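Local coordinates for type IV secretion system protein DotB (Yersinia pseudotuberculosis IP 31758, PDB 6GEF) that probably hydrolyses ATP as a hexameric AAA+ motor of the type IVb secretion system, at residues I179-G184 with V284-H289; V296-I301 with K361-V366; T320-A325 with Y342-T347. All coordinates share one frame; numbering follows the deposited sequence.

Contact 1 of 3, residues I179-G184 with V284-H289; sequences IVMVAG and VFATVH
Val284 begins a parallel pairing in which its carbonyl oxygen accepts the amide of Val180 (N to O 2.8 Å), while its side chain lies alongside that of Ile179, both pointing the same way. Phe285 turns to the other side of the sheet. Its CG stands anti to its own carbonyl carbon (chi1 -66°), which lays the CD1 and CE1 side of the ring along Val180, with Phe285 CD1 3.5 Å from Val180 CB; Phe194 of helix 187-203 stacks on the same ring. Ala286 bonds through both backbone groups, its N reaching Val180 O at 2.9 Å and its O receiving Val182 N at 3.2 Å. At Thr287 the methyl CG2 meets CG2 of Val182. Val288 then packs its CG2 against the side chain of Met181; its N gives a weak bond to Val182 O, and its O accepts Gly184 N at 3.0 Å. His289 closes the pairing with its CA hydrogen directed at Gly184 O. Strand 179-183 leads into a sequence that fits a Walker A P-loop, as expected in this ATPase family. The amides and carbonyls that face each other across these strands are thus paired in a largely buried setting, which satisfies them where water is mostly excluded.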
# COMPACT_ATOMS: atom_id res chain seq x y z
N ILE A 179 -13.24 -3.07 37.10
CA ILE A 179 -12.05 -3.77 36.64
C ILE A 179 -11.21 -4.12 37.87
O ILE A 179 -10.82 -3.23 38.63
CB ILE A 179 -11.24 -2.92 35.66
CG1 ILE A 179 -12.09 -2.56 34.44
CG2 ILE A 179 -10.00 -3.66 35.21
CD1 ILE A 179 -11.40 -1.57 33.49
N VAL A 180 -10.94 -5.41 38.05
CA VAL A 180 -9.93 -5.88 38.97
C VAL A 180 -8.67 -6.22 38.17
O VAL A 180 -8.73 -7.00 37.21
CB VAL A 180 -10.42 -7.12 39.74
CG1 VAL A 180 -9.37 -7.58 40.76
CG2 VAL A 180 -11.74 -6.81 40.44
N MET A 181 -7.55 -5.63 38.57
CA MET A 181 -6.29 -5.80 37.86
C MET A 181 -5.27 -6.39 38.85
O MET A 181 -5.13 -5.89 39.97
CB MET A 181 -5.76 -4.46 37.35
CG MET A 181 -6.73 -3.77 36.40
SD MET A 181 -6.56 -1.96 36.29
CE MET A 181 -4.95 -1.82 35.63
N VAL A 182 -4.57 -7.44 38.42
CA VAL A 182 -3.40 -7.94 39.09
C VAL A 182 -2.21 -7.66 38.17
O VAL A 182 -2.18 -8.07 37.03
CB VAL A 182 -3.49 -9.44 39.45
CG1 VAL A 182 -4.85 -9.73 40.06
CG2 VAL A 182 -3.27 -10.29 38.24
N ALA A 183 -1.19 -6.97 38.69
CA ALA A 183 -0.03 -6.56 37.96
C ALA A 183 1.17 -7.41 38.35
O ALA A 183 1.16 -8.15 39.33
CB ALA A 183 0.27 -5.09 38.22
N GLY A 184 2.22 -7.30 37.53
CA GLY A 184 3.46 -7.97 37.79
C GLY A 184 4.28 -8.13 36.54
O GLY A 184 3.77 -8.07 35.43
N VAL A 284 -14.66 -7.12 35.03
CA VAL A 284 -13.52 -7.42 34.19
C VAL A 284 -12.31 -7.67 35.10
O VAL A 284 -11.91 -6.80 35.87
CB VAL A 284 -13.23 -6.29 33.21
CG1 VAL A 284 -12.00 -6.60 32.36
CG2 VAL A 284 -14.45 -6.01 32.33
N PHE A 285 -11.73 -8.85 34.99
CA PHE A 285 -10.37 -9.13 35.47
C PHE A 285 -9.38 -8.90 34.32
O PHE A 285 -9.56 -9.44 33.23
CB PHE A 285 -10.25 -10.55 35.96
CG PHE A 285 -11.08 -10.86 37.18
CD1 PHE A 285 -11.67 -9.83 37.92
CD2 PHE A 285 -11.28 -12.16 37.60
CE1 PHE A 285 -12.42 -10.10 39.02
CE2 PHE A 285 -12.04 -12.43 38.72
CZ PHE A 285 -12.63 -11.40 39.42
N ALA A 286 -8.38 -8.06 34.57
CA ALA A 286 -7.30 -7.84 33.64
C ALA A 286 -5.97 -7.94 34.35
O ALA A 286 -5.87 -7.68 35.54
CB ALA A 286 -7.40 -6.44 32.96
N THR A 287 -4.94 -8.33 33.59
CA THR A 287 -3.56 -8.23 34.04
C THR A 287 -2.83 -7.11 33.41
O THR A 287 -3.21 -6.59 32.38
CB THR A 287 -2.84 -9.58 33.70
OG1 THR A 287 -2.76 -9.75 32.27
CG2 THR A 287 -3.58 -10.76 34.34
N VAL A 288 -1.76 -6.69 34.05
CA VAL A 288 -0.96 -5.51 33.62
C VAL A 288 0.50 -5.86 33.95
O VAL A 288 0.82 -6.36 35.02
CB VAL A 288 -1.36 -4.20 34.31
CG1 VAL A 288 -1.22 -3.06 33.35
CG2 VAL A 288 -2.80 -4.24 34.79
N HIS A 289 1.39 -5.57 32.99
CA HIS A 289 2.81 -5.72 33.17
C HIS A 289 3.37 -4.43 33.82
O HIS A 289 3.87 -3.51 33.16
CB HIS A 289 3.49 -6.02 31.85
CG HIS A 289 3.25 -7.40 31.35
ND1 HIS A 289 2.40 -8.30 31.97
CD2 HIS A 289 3.72 -8.04 30.25
CE1 HIS A 289 2.36 -9.43 31.29
NE2 HIS A 289 3.15 -9.30 30.24

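Contact 2 of 3, residues V296-I301 with K361-V366; sequences VMRRLI and KVASEV
Met297 and Val362 meet where two helices run nearly antiparallel, their short axes 8.8 Å apart and at 162° between N-to-C directions. The touching atoms are Met297 CG and Val362 CG1, 3.7 Å apart, and the methionine chain, bent at chi2 (62°), slants across the valine. One turn on from Met297 in the same helix, CD1 of Ile301 comes to 4.0 Å from Val362 CB. The valine's CG1 is anti to the backbone N (chi1 -179°), a setting that brings this one methyl near both partners. One turn beyond Val362, Val366 CG1 approaches Met297 CB at 4.3 Å. Beside this apolar row the two backbones come nearest, with Arg298 CA and Ala363 CA 5.5 Å apart; the side-chain contact modelled there is too short to trust in detail.

In the next shell, Leu316 of helix 306-319 packs on Met297, and Ile313 of the same helix on Ile301, while Leu353 of helix 347-355 backs Val362. Arg299, on another side of helix 293-302, forms a salt bridge with Asp315 of a neighbouring subunit, and Arg298 packs on Leu354 of that subunit. The contact therefore joins two helices by dispersion and the burial of aliphatic groups, whereas the salt bridge of Arg299 is directed to the subunit interface.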
# COMPACT_ATOMS: atom_id res chain seq x y z
N VAL A 296 1.18 0.80 37.49
CA VAL A 296 0.10 0.35 36.62
C VAL A 296 -0.71 1.53 36.16
O VAL A 296 -1.11 1.66 34.98
CB VAL A 296 -0.70 -0.78 37.25
CG1 VAL A 296 -0.13 -1.11 38.61
CG2 VAL A 296 -2.16 -0.42 37.30
N MET A 297 -1.11 2.39 37.09
CA MET A 297 -1.79 3.64 36.73
C MET A 297 -0.99 4.40 35.68
O MET A 297 -1.48 4.69 34.59
CB MET A 297 -2.01 4.49 37.97
CG MET A 297 -3.46 4.90 38.19
SD MET A 297 -4.54 3.51 38.44
CE MET A 297 -6.06 4.45 38.87
N ARG A 298 0.26 4.75 35.99
CA ARG A 298 1.13 5.39 35.02
C ARG A 298 1.08 4.69 33.63
O ARG A 298 0.89 5.35 32.62
CB ARG A 298 2.59 5.34 35.53
CG ARG A 298 2.95 6.39 36.51
CD ARG A 298 2.82 7.77 35.88
NE ARG A 298 4.05 8.51 35.74
CZ ARG A 298 4.88 8.80 36.74
NH1 ARG A 298 4.66 8.31 37.98
NH2 ARG A 298 5.95 9.58 36.49
N ARG A 299 1.17 3.36 33.63
CA ARG A 299 1.33 2.65 32.40
C ARG A 299 0.06 2.72 31.57
O ARG A 299 0.09 2.96 30.35
CB ARG A 299 1.73 1.19 32.67
CG ARG A 299 1.65 0.26 31.45
CD ARG A 299 2.97 -0.45 31.20
NE ARG A 299 3.07 -0.96 29.86
CZ ARG A 299 2.58 -2.11 29.42
NH1 ARG A 299 1.87 -2.89 30.26
NH2 ARG A 299 2.76 -2.47 28.15
N LEU A 300 -1.08 2.45 32.18
CA LEU A 300 -2.35 2.55 31.47
C LEU A 300 -2.58 3.96 30.99
O LEU A 300 -3.05 4.16 29.85
CB LEU A 300 -3.50 2.08 32.37
CG LEU A 300 -3.46 0.63 32.85
CD1 LEU A 300 -4.69 0.37 33.69
CD2 LEU A 300 -3.29 -0.30 31.66
N ILE A 301 -2.28 4.96 31.81
CA ILE A 301 -2.49 6.35 31.40
C ILE A 301 -1.62 6.72 30.21
O ILE A 301 -2.04 7.49 29.36
CB ILE A 301 -2.27 7.29 32.61
CG1 ILE A 301 -3.48 7.26 33.55
CG2 ILE A 301 -1.94 8.71 32.18
CD1 ILE A 301 -3.17 7.83 34.92
N LYS A 361 -0.77 13.64 38.24
CA LYS A 361 -0.50 13.28 39.60
C LYS A 361 -1.18 12.01 40.10
O LYS A 361 -1.06 11.65 41.25
CB LYS A 361 -0.81 14.49 40.55
CG LYS A 361 0.41 15.31 40.92
CD LYS A 361 1.64 14.43 41.24
CE LYS A 361 2.91 15.25 41.25
NZ LYS A 361 3.99 14.56 42.01
N VAL A 362 -1.95 11.38 39.24
CA VAL A 362 -2.71 10.18 39.61
C VAL A 362 -1.76 9.10 40.15
O VAL A 362 -2.09 8.38 41.10
CB VAL A 362 -3.58 9.69 38.46
CG1 VAL A 362 -4.36 8.45 38.88
CG2 VAL A 362 -4.56 10.81 38.08
N ALA A 363 -0.61 8.91 39.50
CA ALA A 363 0.32 7.88 39.89
C ALA A 363 0.80 8.10 41.32
O ALA A 363 0.55 7.30 42.22
CB ALA A 363 1.49 7.84 38.91
N SER A 364 1.53 9.20 41.54
CA SER A 364 1.93 9.60 42.88
C SER A 364 0.77 9.43 43.88
O SER A 364 0.89 8.69 44.86
CB SER A 364 2.41 11.05 42.86
OG SER A 364 3.52 11.22 43.72
N GLU A 365 -0.35 10.09 43.61
CA GLU A 365 -1.45 10.08 44.56
C GLU A 365 -1.90 8.66 44.88
O GLU A 365 -2.40 8.40 45.99
CB GLU A 365 -2.63 10.92 44.04
CG GLU A 365 -2.89 12.18 44.83
CD GLU A 365 -3.73 11.96 46.06
OE1 GLU A 365 -4.56 11.03 46.02
OE2 GLU A 365 -3.60 12.69 47.06
N VAL A 366 -1.84 7.73 43.90
CA VAL A 366 -2.21 6.37 44.16
C VAL A 366 -1.14 5.60 44.93
O VAL A 366 -1.46 4.66 45.65
CB VAL A 366 -2.61 5.66 42.84
CG1 VAL A 366 -1.40 5.13 42.13
CG2 VAL A 366 -3.59 4.52 43.12

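Contact 3 of 3, residues T320-A325 with Y342-T347; sequences TRFIMA and YLNFTT
Phe345 lies with one face beneath Thr320, whose methyl CG2 stands 3.7 Å from the ring centroid and only 7° off the ring normal, a well-centred CH-pi contact. The threonine's first torsion (chi1 -53°) sets CG2 anti to the backbone N and over the ring; its OG1 is engaged elsewhere, by the carbonyl of Leu316 at the end of the preceding helix. Farther round the same ring, CE1 meets Ile323 CG1 at 3.8 Å.

Phe322 and Tyr342 occupy the other side of the sheet. Their ring planes are only 14° from parallel, yet the rings are slid so far apart, with centroids 5.8 Å from each other, that they barely overlap. The closer meeting is of the phenylalanine's far end with the tyrosine's stem, Phe322 CZ to Tyr342 CB at 3.5 Å. Phe322 CD2 and CE2 also run past CB of Asn344, whose amide plane is turned obliquely to the ring, and one face of the phenylalanine receives Leu343 O near its rim.

These side chains sit on a beta hairpin formed by strands 320-330 and 336-344, which closes one edge of the mixed sheet of the ATPase domain. Ile323 and Leu343 form its hydrogen-bonded antiparallel pair here: Ile323 N to Leu343 O and Leu343 N to Ile323 O are both 2.9 Å. Past Asn344 the strand breaks into an inverse gamma turn centred on Phe345, whose N still reaches Arg321 O at 2.8 Å, but from well above the carbonyl plane.

Arg321 and Asn344 extend side by side in the same direction. Their guanidinium and amide planes are nearly coplanar, and OD1 approaches the guanidinium edge, without a hydrogen bond between them, while ND2 of Asn344 bonds Gln172.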
# COMPACT_ATOMS: atom_id res chain seq x y z
N THR A 320 -11.85 1.26 37.63
CA THR A 320 -11.00 0.42 38.45
C THR A 320 -11.63 0.18 39.82
O THR A 320 -12.13 1.11 40.45
CB THR A 320 -9.64 1.09 38.63
OG1 THR A 320 -9.10 1.44 37.33
CG2 THR A 320 -8.67 0.15 39.34
N ARG A 321 -11.65 -1.08 40.26
CA ARG A 321 -12.15 -1.43 41.57
C ARG A 321 -11.08 -1.91 42.54
O ARG A 321 -11.33 -1.94 43.75
CB ARG A 321 -13.26 -2.50 41.45
CG ARG A 321 -14.67 -1.93 41.41
CD ARG A 321 -14.79 -0.68 42.28
NE ARG A 321 -15.98 -0.70 43.13
CZ ARG A 321 -15.97 -1.13 44.39
NH1 ARG A 321 -14.84 -1.58 44.96
NH2 ARG A 321 -17.10 -1.11 45.11
N PHE A 322 -9.90 -2.27 42.04
CA PHE A 322 -8.92 -2.99 42.85
C PHE A 322 -7.68 -3.30 42.01
O PHE A 322 -7.79 -3.80 40.88
CB PHE A 322 -9.51 -4.32 43.38
CG PHE A 322 -8.69 -4.93 44.47
CD1 PHE A 322 -7.55 -5.61 44.15
CD2 PHE A 322 -9.07 -4.85 45.81
CE1 PHE A 322 -6.77 -6.20 45.13
CE2 PHE A 322 -8.30 -5.45 46.78
CZ PHE A 322 -7.16 -6.12 46.44
N ILE A 323 -6.50 -3.04 42.58
CA ILE A 323 -5.25 -3.19 41.86
C ILE A 323 -4.31 -4.00 42.74
O ILE A 323 -3.94 -3.57 43.84
CB ILE A 323 -4.61 -1.83 41.49
CG1 ILE A 323 -5.53 -1.03 40.57
CG2 ILE A 323 -3.21 -2.02 40.93
CD1 ILE A 323 -4.82 -0.16 39.55
N MET A 324 -3.90 -5.17 42.24
CA MET A 324 -2.86 -5.98 42.87
C MET A 324 -1.66 -6.05 41.94
O MET A 324 -1.76 -6.48 40.81
CB MET A 324 -3.39 -7.39 43.13
CG MET A 324 -2.50 -8.22 44.05
SD MET A 324 -3.23 -9.80 44.47
CE MET A 324 -4.08 -9.38 45.98
N ALA A 325 -0.52 -5.56 42.44
CA ALA A 325 0.79 -6.02 41.97
C ALA A 325 1.30 -7.15 42.86
O ALA A 325 1.12 -7.12 44.06
CB ALA A 325 1.79 -4.87 41.97
N TYR A 342 -1.54 -4.33 47.17
CA TYR A 342 -2.88 -4.13 46.60
C TYR A 342 -3.49 -2.87 47.17
O TYR A 342 -3.20 -2.48 48.29
CB TYR A 342 -3.77 -5.34 46.89
CG TYR A 342 -3.90 -5.66 48.36
CD1 TYR A 342 -4.83 -4.99 49.17
CD2 TYR A 342 -3.11 -6.64 48.95
CE1 TYR A 342 -4.95 -5.29 50.50
CE2 TYR A 342 -3.22 -6.94 50.30
CZ TYR A 342 -4.15 -6.25 51.06
OH TYR A 342 -4.28 -6.56 52.40
N LEU A 343 -4.34 -2.23 46.38
CA LEU A 343 -5.23 -1.18 46.85
C LEU A 343 -6.64 -1.45 46.35
O LEU A 343 -6.84 -1.80 45.17
CB LEU A 343 -4.78 0.18 46.33
CG LEU A 343 -5.48 1.39 46.94
CD1 LEU A 343 -4.66 2.67 46.73
CD2 LEU A 343 -6.84 1.55 46.39
N ASN A 344 -7.62 -1.31 47.25
CA ASN A 344 -9.02 -1.48 46.90
C ASN A 344 -9.62 -0.10 46.58
O ASN A 344 -9.62 0.77 47.44
CB ASN A 344 -9.77 -2.16 48.05
CG ASN A 344 -11.24 -2.35 47.77
OD1 ASN A 344 -11.77 -1.80 46.82
ND2 ASN A 344 -11.91 -3.07 48.62
N PHE A 345 -10.18 0.03 45.39
CA PHE A 345 -10.72 1.31 44.93
C PHE A 345 -12.15 1.48 45.45
O PHE A 345 -13.14 1.22 44.79
CB PHE A 345 -10.67 1.41 43.41
CG PHE A 345 -9.34 1.84 42.87
CD1 PHE A 345 -8.16 1.22 43.26
CD2 PHE A 345 -9.27 2.86 41.95
CE1 PHE A 345 -6.95 1.68 42.76
CE2 PHE A 345 -8.05 3.30 41.44
CZ PHE A 345 -6.89 2.70 41.83
N THR A 346 -12.23 1.91 46.70
CA THR A 346 -13.49 2.34 47.28
C THR A 346 -13.91 3.70 46.74
O THR A 346 -13.10 4.45 46.18
CB THR A 346 -13.40 2.41 48.81
OG1 THR A 346 -12.29 3.23 49.18
CG2 THR A 346 -13.19 1.03 49.39
N THR A 347 -15.19 4.01 46.90
CA THR A 347 -15.73 5.28 46.43
C THR A 347 -14.90 6.49 46.94
O THR A 347 -14.54 7.37 46.17
CB THR A 347 -17.17 5.46 46.89
OG1 THR A 347 -17.90 4.22 46.79
CG2 THR A 347 -17.86 6.55 46.10

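How the contacts relate
Strand 179-183 lies between strands 284-288 and 320-330, so one sheet carries contacts 1 and 3, whose centres are about 10 Å apart. Met181 O and Met324 N, 2.7 Å apart, probably form one of the bonds between them. Contact 2 lies over this sheet through helix 293-302, which directly follows strand 284-288; its centre is about 14 Å from that of contact 1 and 12 Å from that of contact 3. Met297 CE reaches Phe345 CE2 at 3.5 Å. Gly184, at the end of contact 1, belongs to the probable Walker A loop, placing contact 1 beside the presumed nucleotide site.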